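Local coordinates for protein endo-beta-1,4-glucanase (cellulase B) (PDB 4V2X) that probably hydrolyses beta-1,4-glucan chains with a family 5 glycoside hydrolase module that is joined to an Ig-like module and a family 46 carbohydrate-binding module, at residues K189-S194 with N266-V271; H306-V309 with P314-L317; Y159-E162 with V168-K171; R92-Q97 with Q362-H367; L218-F223 with Y256-K261. All blocks are in the same frame, centred on the assembly; numbering follows the deposited sequence.

Contact 1. Residues K189-S194 with N266-V271; sequences KLMFES and NLIATV
Met191 and Glu193 reach past strand 238-241 inside a (beta/alpha)8 barrel to Ile268 and Thr270, which lie on a strand that is not their neighbour. Strands 190-193 and 267-273 are separated in the barrel wall by strand 238-241, and even the closest pair of backbones, Glu193 and Thr270, has its CA atoms 8.7 Å apart. The contact is therefore made by side chains alone. At the level of Met191 it is apolar: the sulfur SD of Met191 comes to 4.3 Å from CD1 of Ile268, the tip of a chain that runs out from its strand towards it. At the level of Glu193 the side chains meet at about a right angle. The glutamate leaves with CG anti to the backbone N (chi1 175°) and stays extended, which carries the carboxylate inward until OE2 stands 3.8 Å from the methyl CG2 of Thr270. The two carboxylate oxygens have different partners. OE1 is held by a salt bridge to Arg107 and a hydrogen bond from Asn149, whereas OE2 faces the threonine side. Arg107 probably keeps this buried carboxylate charged. OG1 of Thr270 is engaged as well, in a hydrogen bond with the backbone oxygen of Val316 on the next strand. A buried polar path thus runs from Arg107 through the carboxylate to strands 267-273 and 315-320. One water closes it, donating to OE2 of Glu193 at 2.6 Å and to OG1 of Thr270 at 2.9 Å.

Contact 2. Residues H306-V309 with P314-L317; sequences HTFV and PVVL
Val315, the first residue of strand 315-320, packs on Phe308 and Val309 at the end of helix 291-309, and Pro314 leads into it. The CA of Pro314 is 5.1 Å from that of Val309, the closest CA approach between the two segments, but its ring is turned from the helix and lies on Ile58 and Val62 of helix 58-64. Val315 points at the helix end, and its CG2 branch does most of the touching: CG2 is 3.6 Å from CB of Phe308 and 3.7 Å from CG2 of Val309. The Val309 and Val315 side chains cross at about a right angle. This is the tight return of one beta/alpha unit of the barrel, in which helix 291-309 ends with a wider pi-type turn at 306-309 and five residues bring the chain back into strand 315-320. Phe308 meets Val315 mainly through CB, because CG lies anti to its own carbonyl carbon (chi1 -70°) and carries the ring on to Leu252, Leu255 and Ile259 of helix 249-262. The strand is in the barrel wall from Val315 on: through their backbones Val315 and Leu317 bond to Thr354, Leu317 also to Met356, and Val316 to Ala269.

Contact 3. Residues Y159-E162 with V168-K171; sequences YEME and VMVK. With GOL (glycerol), chain G.
The backbones of Met161 and Val168 come within 5.4 Å at their CA atoms, where the helically coiled residues 159-162 turn back against the first turns of helix 165-183. This is the connection between the short helix 153-158 and one of the outer helices of the (beta/alpha)8 barrel. Val168 faces the turn with both branches: CG2 packs 3.5 Å from the backbone N of Met161, and CG1 lies 3.9 Å from CB of the same residue. CB of Glu160 also touches CG2. The methionine, its CG anti to the backbone N (chi1 -167°), runs out fully extended across the valine and ends with CE 3.9 Å from SD of Met169, whose own chain is bent. Met161 also rests on Leu214 and Leu218 of helix 209-227, and its side chain is about 4 Å from that of Asp217, a calcium ligand.

At the outer side a glycerol, probably from the crystallisation liquor, spans the charged ends of Glu160 and Lys171. Lys171 also forms a salt bridge with Glu113 and a cation-pi contact with Trp157. A methionine in its place would probably leave Glu113 without its cationic mate and take from the glycerol one of its donors, Asn164 being the other. NZ of Lys171 gives a 2.9 Å hydrogen bond to glycerol O1, while glycerol O2 donates to OE1 of Glu160 at 2.7 Å.

Contact 4. Residues R92-Q97 with Q362-H367; sequences RELIEQ and QHFNRH
The ring of Phe364 meets helix 92-100 with its edge: CD1 of Leu94 lies in the ring plane, 3.7 Å from CD2 of Phe364, and CB of Gln97 comes near that plane, 3.9 Å from CZ of the same ring. Trp371, on the partner strand of a small hairpin, meets the phenylalanine ring edge-to-face. The other flat group facing the helix, the guanidinium of Arg366, is approached obliquely by CD2 of Leu94, but the closer touch is to the arginine's aliphatic stem, where CD is 3.7 Å from that methyl.

Leu94 therefore works as a fork, one methyl on the phenylalanine and the other on the arginine. Its CG stands anti to the backbone N (chi1 176°), directing the branched end towards the loop, and the Leu94 and Phe364 side chains run past each other in opposite directions. The polar end of Arg366 is fixed beyond the contact, with NH1 bonded to the hydroxyl of Thr74 and NH2 to the backbone oxygen of Gly72. Between Phe364 and Arg366, Asn365 forms an Asx turn: its OD1 accepts from N of His367 at 2.8 Å, in the carbonyl plane.

Gln97 turns its amide towards Glu93, to which NE2 makes a weak bond, and OE1 binds a glycerol. On its other flank the helix packs through Ile95 on Val135 and Ala139 of helix 126-141, so helix 92-100 lies between that helix and the hairpin of strands 364-365 and 370-371, which follows the last barrel strand, 354-357.

Contact 5. Residues L218-F223 with Y256-K261; sequences LNTVFF and YQTIDK
Two neighbouring helices pack side by side in a buried contact through polar side chains, a lysine among them: Thr220 and Asn219 of helix 209-227 face Thr258 and Lys261 of helix 249-262. The axes of the two segments run in similar directions, 26° apart, and approach to 10.5 Å. The one direct hydrogen bond between the segments runs from NZ of Lys261 to OG1 of Thr220, at 2.7 Å. The lysine chain bends at chi3 (75°), crossing the threonine at about a right angle. These are successive outer helices of the (beta/alpha)8 barrel, with strand 238-241 between them in the chain. The pair adjoins a calcium site: OD2 of the metal ligand Asp216 also pairs with NZ of Lys261 and bonds to OG1 of Thr258. The same ammonium forms a salt bridge with Asp217 of the second subunit. A valine in place of Thr220 would probably leave the Lys261 ammonium short of one acceptor and the backbone oxygen of Asp216 without its hydroxyl partner. Towards the helix starts, CG2 of Thr258 touches CB of Asn219 at 4.0 Å. A water accepts from ND2 of Asn219, whose OD1 is bonded to OG of Ser194, and donates to OG1 of Thr258.

All five contacts belong to the (beta/alpha)8 catalytic module. Contact 4 joins its beginning and end; the other four lie within the loop it closes, in chain order 3, 1 and 2, with contact 5 nested inside contact 1. Contacts 1 and 2 share neighbouring strands 267-273 and 315-320, their centres about 12 Å apart. Contact 5, also about 12 Å from contact 1, is joined to it by the Ser194-Asn219 hydrogen bond and touches contact 2 where Phe308 meets Tyr256. Contact 3, its centre about 17 Å from that of contact 5, packs on helix 209-227; both reach the second subunit. Contacts 1, 2, 3 and 5 are thus continuous, while contact 4 stands apart, its centre about 24 Å from that of contact 1.

Contact 1. Residues K189-S194 with N266-V271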
# COMPACT_ATOMS: atom_id res chain seq x y z
N LYS A 189 20.83 11.23 20.84
CA LYS A 189 19.73 11.41 21.80
C LYS A 189 18.68 12.41 21.27
O LYS A 189 17.56 12.46 21.79
CB LYS A 189 20.26 11.85 23.16
CG LYS A 189 21.09 10.77 23.83
CD LYS A 189 21.59 11.18 25.20
CE LYS A 189 20.49 11.14 26.23
NZ LYS A 189 21.05 11.32 27.60
N LEU A 190 19.06 13.20 20.27
CA LEU A 190 18.10 13.97 19.47
C LEU A 190 17.55 13.08 18.36
O LEU A 190 18.32 12.54 17.55
CB LEU A 190 18.76 15.21 18.86
CG LEU A 190 17.92 16.04 17.88
CD1 LEU A 190 16.66 16.60 18.55
CD2 LEU A 190 18.75 17.17 17.29
N MET A 191 16.24 12.89 18.35
CA MET A 191 15.57 12.09 17.32
C MET A 191 14.59 12.96 16.52
O MET A 191 14.12 13.98 17.02
CB MET A 191 14.84 10.90 17.94
CG MET A 191 13.58 11.26 18.73
SD MET A 191 13.16 10.02 19.98
CE MET A 191 14.30 10.51 21.27
N PHE A 192 14.31 12.55 15.29
CA PHE A 192 13.40 13.27 14.40
C PHE A 192 12.10 12.50 14.20
O PHE A 192 12.13 11.29 13.97
CB PHE A 192 14.00 13.47 13.01
CG PHE A 192 15.33 14.19 12.98
CD1 PHE A 192 15.72 15.06 13.98
CD2 PHE A 192 16.16 14.04 11.87
CE1 PHE A 192 16.93 15.73 13.91
CE2 PHE A 192 17.38 14.71 11.79
CZ PHE A 192 17.77 15.55 12.82
N GLU A 193 10.98 13.22 14.24
CA GLU A 193 9.64 12.68 13.97
C GLU A 193 9.09 13.36 12.72
O GLU A 193 9.02 14.58 12.64
CB GLU A 193 8.74 12.95 15.17
CG GLU A 193 7.27 12.56 15.01
CD GLU A 193 6.41 13.10 16.15
OE1 GLU A 193 6.83 14.05 16.83
OE2 GLU A 193 5.31 12.57 16.35
N SER A 194 8.67 12.56 11.73
CA SER A 194 8.39 13.05 10.38
C SER A 194 7.30 14.12 10.31
O SER A 194 7.48 15.15 9.65
CB SER A 194 7.99 11.87 9.49
OG SER A 194 6.86 11.20 10.01
N ASN A 266 16.84 1.41 13.24
CA ASN A 266 16.69 2.51 14.18
C ASN A 266 15.42 3.31 13.92
O ASN A 266 15.45 4.54 13.84
CB ASN A 266 17.93 3.40 14.13
CG ASN A 266 19.19 2.68 14.59
OD1 ASN A 266 19.11 1.60 15.18
ND2 ASN A 266 20.35 3.26 14.32
N LEU A 267 14.31 2.59 13.79
CA LEU A 267 13.00 3.21 13.55
C LEU A 267 12.09 2.99 14.76
O LEU A 267 12.10 1.92 15.39
CB LEU A 267 12.37 2.67 12.27
CG LEU A 267 13.14 2.95 10.98
CD1 LEU A 267 12.43 2.34 9.77
CD2 LEU A 267 13.36 4.44 10.78
N ILE A 268 11.32 4.02 15.08
CA ILE A 268 10.42 4.02 16.23
C ILE A 268 9.02 4.32 15.71
O ILE A 268 8.83 5.26 14.95
CB ILE A 268 10.83 5.10 17.25
CG1 ILE A 268 12.25 4.84 17.77
CG2 ILE A 268 9.85 5.13 18.42
CD1 ILE A 268 12.83 6.01 18.53
N ALA A 269 8.05 3.51 16.12
CA ALA A 269 6.65 3.78 15.78
C ALA A 269 6.04 4.72 16.82
O ALA A 269 6.34 4.62 18.01
CB ALA A 269 5.85 2.49 15.72
N THR A 270 5.18 5.64 16.38
CA THR A 270 4.48 6.51 17.32
C THR A 270 2.97 6.57 17.08
O THR A 270 2.48 6.53 15.94
CB THR A 270 5.12 7.93 17.38
OG1 THR A 270 4.66 8.59 18.55
CG2 THR A 270 4.77 8.77 16.16
N VAL A 271 2.25 6.60 18.20
CA VAL A 271 0.81 6.81 18.24
C VAL A 271 0.54 7.80 19.37
O VAL A 271 1.42 8.05 20.20
CB VAL A 271 0.03 5.49 18.47
CG1 VAL A 271 0.26 4.53 17.31
CG2 VAL A 271 0.40 4.84 19.80
O HOH W 1 4.40 11.44 18.51

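Contact 2. Residues H306-V309 with P314-L317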
# COMPACT_ATOMS: atom_id res chain seq x y z
N HIS A 306 1.29 -6.12 19.98
CA HIS A 306 1.34 -7.25 19.07
C HIS A 306 1.94 -6.89 17.73
O HIS A 306 2.74 -7.64 17.17
CB HIS A 306 -0.05 -7.84 18.87
CG HIS A 306 -0.07 -9.03 17.97
ND1 HIS A 306 -0.32 -8.94 16.62
CD2 HIS A 306 0.17 -10.34 18.22
CE1 HIS A 306 -0.26 -10.15 16.08
NE2 HIS A 306 0.04 -11.01 17.03
N THR A 307 1.57 -5.73 17.21
CA THR A 307 1.99 -5.33 15.88
C THR A 307 3.42 -4.79 15.84
O THR A 307 4.14 -4.99 14.84
CB THR A 307 1.01 -4.29 15.30
OG1 THR A 307 -0.32 -4.81 15.39
CG2 THR A 307 1.32 -3.99 13.85
N PHE A 308 3.84 -4.09 16.90
CA PHE A 308 5.15 -3.43 16.90
C PHE A 308 6.09 -3.98 17.95
O PHE A 308 7.09 -4.62 17.61
CB PHE A 308 4.99 -1.91 17.05
CG PHE A 308 4.40 -1.26 15.84
CD1 PHE A 308 5.13 -1.17 14.67
CD2 PHE A 308 3.10 -0.79 15.84
CE1 PHE A 308 4.59 -0.61 13.53
CE2 PHE A 308 2.55 -0.22 14.70
CZ PHE A 308 3.29 -0.13 13.54
N VAL A 309 5.77 -3.77 19.23
CA VAL A 309 6.71 -4.04 20.32
C VAL A 309 7.18 -5.50 20.33
O VAL A 309 8.38 -5.76 20.44
CB VAL A 309 6.13 -3.70 21.71
CG1 VAL A 309 7.17 -3.96 22.80
CG2 VAL A 309 5.65 -2.26 21.77
N PRO A 314 10.15 -0.64 18.67
CA PRO A 314 9.69 0.07 19.87
C PRO A 314 8.65 1.13 19.54
O PRO A 314 8.57 1.61 18.40
CB PRO A 314 10.96 0.70 20.42
CG PRO A 314 11.85 0.87 19.24
CD PRO A 314 11.50 -0.22 18.27
N VAL A 315 7.86 1.48 20.55
CA VAL A 315 6.76 2.43 20.40
C VAL A 315 6.90 3.55 21.42
O VAL A 315 7.09 3.29 22.61
CB VAL A 315 5.39 1.74 20.59
CG1 VAL A 315 4.25 2.76 20.56
CG2 VAL A 315 5.19 0.67 19.53
N VAL A 316 6.79 4.78 20.93
CA VAL A 316 6.65 5.94 21.78
C VAL A 316 5.22 6.45 21.64
O VAL A 316 4.76 6.74 20.53
CB VAL A 316 7.65 7.06 21.44
CG1 VAL A 316 7.31 8.34 22.20
CG2 VAL A 316 9.07 6.62 21.76
N LEU A 317 4.51 6.51 22.77
CA LEU A 317 3.23 7.18 22.84
C LEU A 317 3.57 8.66 22.95
O LEU A 317 3.85 9.16 24.05
CB LEU A 317 2.45 6.66 24.05
CG LEU A 317 1.06 7.24 24.29
CD1 LEU A 317 0.13 6.94 23.12
CD2 LEU A 317 0.49 6.68 25.58

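Contact 3. Residues Y159-E162 with V168-K171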
# COMPACT_ATOMS: atom_id res chain seq x y z
N TYR A 159 -1.61 18.31 4.59
CA TYR A 159 -2.86 17.63 4.22
C TYR A 159 -3.30 17.88 2.77
O TYR A 159 -4.14 17.14 2.25
CB TYR A 159 -4.00 18.08 5.16
CG TYR A 159 -4.54 19.42 4.76
CD1 TYR A 159 -3.85 20.58 5.08
CD2 TYR A 159 -5.73 19.53 4.04
CE1 TYR A 159 -4.32 21.82 4.69
CE2 TYR A 159 -6.21 20.77 3.66
CZ TYR A 159 -5.49 21.91 3.98
OH TYR A 159 -5.93 23.15 3.62
N GLU A 160 -2.78 18.94 2.15
CA GLU A 160 -3.09 19.29 0.76
C GLU A 160 -2.54 18.28 -0.24
O GLU A 160 -2.91 18.33 -1.41
CB GLU A 160 -2.48 20.65 0.38
CG GLU A 160 -3.06 21.87 1.09
CD GLU A 160 -2.33 23.15 0.70
OE1 GLU A 160 -1.79 23.24 -0.43
OE2 GLU A 160 -2.30 24.08 1.52
N MET A 161 -1.66 17.40 0.22
CA MET A 161 -0.89 16.53 -0.67
C MET A 161 -1.73 15.73 -1.66
O MET A 161 -1.28 15.44 -2.77
CB MET A 161 -0.04 15.57 0.17
CG MET A 161 1.03 14.83 -0.60
SD MET A 161 1.90 13.75 0.55
CE MET A 161 2.92 12.79 -0.57
N GLU A 162 -2.95 15.37 -1.27
CA GLU A 162 -3.79 14.55 -2.14
C GLU A 162 -4.08 15.21 -3.48
O GLU A 162 -4.12 14.53 -4.50
CB GLU A 162 -5.10 14.18 -1.45
CG GLU A 162 -6.03 13.36 -2.33
CD GLU A 162 -7.05 12.60 -1.53
OE1 GLU A 162 -7.78 13.24 -0.74
OE2 GLU A 162 -7.11 11.37 -1.70
N VAL A 168 3.35 19.90 -2.14
CA VAL A 168 3.59 19.53 -0.75
C VAL A 168 4.95 18.86 -0.61
O VAL A 168 5.71 19.17 0.30
CB VAL A 168 2.47 18.62 -0.20
CG1 VAL A 168 2.88 17.97 1.11
CG2 VAL A 168 1.19 19.42 -0.02
N MET A 169 5.26 17.94 -1.53
CA MET A 169 6.52 17.21 -1.45
C MET A 169 7.75 18.13 -1.52
O MET A 169 8.70 17.95 -0.76
CB MET A 169 6.60 16.14 -2.55
CG MET A 169 5.94 14.81 -2.19
SD MET A 169 6.60 13.95 -0.73
CE MET A 169 8.32 14.41 -0.83
N VAL A 170 7.71 19.13 -2.40
CA VAL A 170 8.80 20.11 -2.50
C VAL A 170 9.03 20.85 -1.18
O VAL A 170 10.16 20.98 -0.72
CB VAL A 170 8.53 21.13 -3.64
CG1 VAL A 170 9.46 22.34 -3.52
CG2 VAL A 170 8.70 20.47 -5.00
N LYS A 171 7.95 21.33 -0.57
CA LYS A 171 8.03 22.05 0.70
C LYS A 171 8.49 21.17 1.86
O LYS A 171 9.37 21.55 2.63
CB LYS A 171 6.65 22.64 1.01
CG LYS A 171 6.64 23.63 2.16
CD LYS A 171 5.30 24.34 2.22
CE LYS A 171 5.18 25.21 3.46
NZ LYS A 171 3.92 26.00 3.43
C1 GOL G . 1.88 24.04 0.47
O1 GOL G . 1.93 25.04 1.49
C2 GOL G . 1.71 24.74 -0.87
O2 GOL G . 0.32 24.74 -1.21
C3 GOL G . 2.55 24.03 -1.93
O3 GOL G . 2.10 24.37 -3.24

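Contact 4. Residues R92-Q97 with Q362-H367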
# COMPACT_ATOMS: atom_id res chain seq x y z
N ARG A 92 15.81 28.25 30.54
CA ARG A 92 16.62 27.08 30.88
C ARG A 92 16.05 26.41 32.14
O ARG A 92 16.08 25.19 32.26
CB ARG A 92 18.09 27.46 31.11
CG ARG A 92 18.98 26.23 31.14
CD ARG A 92 20.45 26.55 31.39
NE ARG A 92 21.29 25.46 30.89
CZ ARG A 92 21.39 24.25 31.44
NH1 ARG A 92 20.72 23.94 32.55
NH2 ARG A 92 22.18 23.34 30.89
N GLU A 93 15.55 27.23 33.06
CA GLU A 93 15.03 26.73 34.32
C GLU A 93 13.86 25.76 34.10
O GLU A 93 13.76 24.76 34.80
CB GLU A 93 14.62 27.89 35.23
CG GLU A 93 14.14 27.45 36.60
CD GLU A 93 14.17 28.58 37.63
OE1 GLU A 93 14.40 29.75 37.25
OE2 GLU A 93 13.96 28.27 38.82
N LEU A 94 12.99 26.04 33.14
CA LEU A 94 11.87 25.12 32.85
C LEU A 94 12.37 23.72 32.52
O LEU A 94 11.85 22.72 33.03
CB LEU A 94 11.04 25.65 31.68
CG LEU A 94 9.89 24.74 31.22
CD1 LEU A 94 8.90 24.50 32.34
CD2 LEU A 94 9.22 25.36 30.01
N ILE A 95 13.36 23.65 31.65
CA ILE A 95 13.94 22.39 31.23
C ILE A 95 14.63 21.69 32.41
O ILE A 95 14.46 20.48 32.60
CB ILE A 95 14.94 22.59 30.06
CG1 ILE A 95 14.29 23.34 28.89
CG2 ILE A 95 15.48 21.25 29.59
CD1 ILE A 95 13.00 22.74 28.35
N GLU A 96 15.40 22.44 33.20
CA GLU A 96 16.01 21.92 34.43
C GLU A 96 14.96 21.32 35.35
O GLU A 96 15.14 20.22 35.88
CB GLU A 96 16.75 23.03 35.18
CG GLU A 96 17.97 23.58 34.48
CD GLU A 96 18.50 24.86 35.12
OE1 GLU A 96 18.11 25.18 36.26
OE2 GLU A 96 19.31 25.55 34.48
N GLN A 97 13.87 22.06 35.55
CA GLN A 97 12.83 21.66 36.50
C GLN A 97 12.11 20.40 36.04
O GLN A 97 11.83 19.51 36.85
CB GLN A 97 11.83 22.81 36.70
CG GLN A 97 12.43 24.05 37.36
CD GLN A 97 12.41 24.01 38.87
OE1 GLN A 97 12.04 23.00 39.47
NE2 GLN A 97 12.81 25.10 39.50
N GLN A 362 -0.91 23.62 30.94
CA GLN A 362 -1.93 23.43 31.99
C GLN A 362 -1.55 22.46 33.11
O GLN A 362 -2.27 22.36 34.11
CB GLN A 362 -3.26 22.98 31.38
CG GLN A 362 -3.29 21.53 30.94
CD GLN A 362 -4.48 21.19 30.06
OE1 GLN A 362 -4.36 20.40 29.13
NE2 GLN A 362 -5.62 21.80 30.34
N HIS A 363 -0.46 21.71 32.96
CA HIS A 363 -0.08 20.78 34.03
C HIS A 363 1.07 21.33 34.87
O HIS A 363 0.89 21.56 36.08
CB HIS A 363 0.25 19.40 33.47
CG HIS A 363 -0.90 18.75 32.76
ND1 HIS A 363 -2.16 18.69 33.30
CD2 HIS A 363 -0.97 18.15 31.56
CE1 HIS A 363 -2.97 18.06 32.46
NE2 HIS A 363 -2.27 17.72 31.39
N PHE A 364 2.23 21.56 34.26
CA PHE A 364 3.35 22.18 34.95
C PHE A 364 3.25 23.69 34.79
O PHE A 364 3.25 24.22 33.68
CB PHE A 364 4.68 21.68 34.39
CG PHE A 364 5.86 21.89 35.31
CD1 PHE A 364 5.87 21.32 36.58
CD2 PHE A 364 6.95 22.65 34.91
CE1 PHE A 364 6.95 21.49 37.43
CE2 PHE A 364 8.04 22.83 35.76
CZ PHE A 364 8.03 22.25 37.02
N ASN A 365 3.14 24.39 35.92
CA ASN A 365 3.07 25.83 35.91
C ASN A 365 4.42 26.39 35.47
O ASN A 365 5.41 26.26 36.17
CB ASN A 365 2.69 26.34 37.30
CG ASN A 365 2.49 27.84 37.35
OD1 ASN A 365 3.19 28.60 36.68
ND2 ASN A 365 1.54 28.27 38.17
N ARG A 366 4.43 27.02 34.31
CA ARG A 366 5.67 27.48 33.70
C ARG A 366 6.18 28.79 34.25
O ARG A 366 7.27 29.22 33.90
CB ARG A 366 5.48 27.61 32.21
CG ARG A 366 4.97 26.33 31.60
CD ARG A 366 5.57 26.14 30.25
NE ARG A 366 4.97 25.03 29.55
CZ ARG A 366 4.93 24.95 28.23
NH1 ARG A 366 5.48 25.92 27.49
NH2 ARG A 366 4.35 23.90 27.64
N HIS A 367 5.39 29.43 35.10
CA HIS A 367 5.81 30.67 35.75
C HIS A 367 6.45 30.40 37.10
O HIS A 367 7.42 31.05 37.46
CB HIS A 367 4.62 31.61 35.87
CG HIS A 367 3.99 31.94 34.56
ND1 HIS A 367 4.61 32.75 33.63
CD2 HIS A 367 2.82 31.56 34.01
CE1 HIS A 367 3.84 32.86 32.56
NE2 HIS A 367 2.74 32.15 32.77

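Contact 5. Residues L218-F223 with Y256-K261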
# COMPACT_ATOMS: atom_id res chain seq x y z
N LEU A 218 5.42 10.27 2.54
CA LEU A 218 5.99 11.28 3.43
C LEU A 218 6.99 10.66 4.39
O LEU A 218 8.07 11.20 4.61
CB LEU A 218 4.91 11.99 4.24
CG LEU A 218 3.97 12.93 3.50
CD1 LEU A 218 2.89 13.39 4.46
CD2 LEU A 218 4.71 14.13 2.93
N ASN A 219 6.62 9.54 4.98
CA ASN A 219 7.52 8.84 5.89
C ASN A 219 8.79 8.37 5.18
O ASN A 219 9.88 8.39 5.75
CB ASN A 219 6.81 7.65 6.54
CG ASN A 219 5.89 8.07 7.68
OD1 ASN A 219 6.10 9.10 8.31
ND2 ASN A 219 4.88 7.25 7.97
N THR A 220 8.63 7.96 3.93
CA THR A 220 9.73 7.37 3.16
C THR A 220 10.72 8.42 2.68
O THR A 220 11.93 8.23 2.77
CB THR A 220 9.16 6.59 1.97
OG1 THR A 220 8.35 5.53 2.47
CG2 THR A 220 10.26 6.00 1.08
N VAL A 221 10.21 9.53 2.16
CA VAL A 221 11.08 10.61 1.72
C VAL A 221 11.84 11.24 2.90
O VAL A 221 12.99 11.62 2.78
CB VAL A 221 10.32 11.67 0.89
CG1 VAL A 221 9.29 12.41 1.73
CG2 VAL A 221 11.31 12.64 0.25
N PHE A 222 11.17 11.33 4.04
CA PHE A 222 11.80 11.79 5.27
C PHE A 222 12.98 10.88 5.63
O PHE A 222 14.09 11.36 5.87
CB PHE A 222 10.72 11.85 6.37
CG PHE A 222 11.23 11.82 7.78
CD1 PHE A 222 11.73 12.96 8.39
CD2 PHE A 222 11.14 10.65 8.53
CE1 PHE A 222 12.16 12.93 9.70
CE2 PHE A 222 11.57 10.62 9.84
CZ PHE A 222 12.08 11.76 10.43
N PHE A 223 12.74 9.58 5.61
CA PHE A 223 13.78 8.59 5.87
C PHE A 223 14.97 8.78 4.91
O PHE A 223 16.12 8.88 5.35
CB PHE A 223 13.20 7.19 5.75
CG PHE A 223 14.22 6.09 5.82
CD1 PHE A 223 14.56 5.53 7.04
CD2 PHE A 223 14.81 5.60 4.66
CE1 PHE A 223 15.49 4.50 7.11
CE2 PHE A 223 15.74 4.57 4.73
CZ PHE A 223 16.08 4.03 5.95
N TYR A 256 3.47 -0.48 9.94
CA TYR A 256 4.37 -1.62 9.97
C TYR A 256 4.94 -1.89 8.58
O TYR A 256 6.14 -2.10 8.42
CB TYR A 256 3.66 -2.87 10.49
CG TYR A 256 4.60 -4.05 10.53
CD1 TYR A 256 5.41 -4.28 11.64
CD2 TYR A 256 4.73 -4.90 9.43
CE1 TYR A 256 6.29 -5.34 11.67
CE2 TYR A 256 5.61 -5.96 9.46
CZ TYR A 256 6.39 -6.18 10.58
OH TYR A 256 7.27 -7.24 10.62
N GLN A 257 4.06 -1.89 7.58
CA GLN A 257 4.49 -2.08 6.19
C GLN A 257 5.57 -1.09 5.79
O GLN A 257 6.57 -1.46 5.17
CB GLN A 257 3.30 -1.94 5.23
CG GLN A 257 2.31 -3.09 5.28
CD GLN A 257 1.04 -2.78 4.51
OE1 GLN A 257 1.06 -2.00 3.55
NE2 GLN A 257 -0.07 -3.39 4.92
N THR A 258 5.38 0.18 6.16
CA THR A 258 6.36 1.21 5.83
C THR A 258 7.69 0.99 6.55
O THR A 258 8.77 1.08 5.95
CB THR A 258 5.80 2.61 6.16
OG1 THR A 258 4.63 2.85 5.35
CG2 THR A 258 6.83 3.70 5.90
N ILE A 259 7.62 0.69 7.84
CA ILE A 259 8.82 0.45 8.64
C ILE A 259 9.56 -0.79 8.12
O ILE A 259 10.78 -0.76 8.00
CB ILE A 259 8.49 0.31 10.14
CG1 ILE A 259 8.10 1.67 10.71
CG2 ILE A 259 9.68 -0.25 10.92
CD1 ILE A 259 7.54 1.63 12.12
N ASP A 260 8.82 -1.85 7.81
CA ASP A 260 9.40 -3.10 7.31
C ASP A 260 10.16 -2.86 6.00
O ASP A 260 11.29 -3.33 5.81
CB ASP A 260 8.29 -4.14 7.10
CG ASP A 260 8.82 -5.53 6.79
OD1 ASP A 260 9.86 -5.91 7.34
OD2 ASP A 260 8.16 -6.25 6.02
N LYS A 261 9.53 -2.09 5.11
CA LYS A 261 10.09 -1.73 3.81
C LYS A 261 11.44 -1.01 3.91
O LYS A 261 12.36 -1.27 3.12
CB LYS A 261 9.09 -0.83 3.08
CG LYS A 261 9.55 -0.32 1.73
CD LYS A 261 8.61 0.75 1.21
CE LYS A 261 8.80 2.09 1.92
NZ LYS A 261 7.98 3.14 1.27
O HOH W 2 3.27 5.03 6.50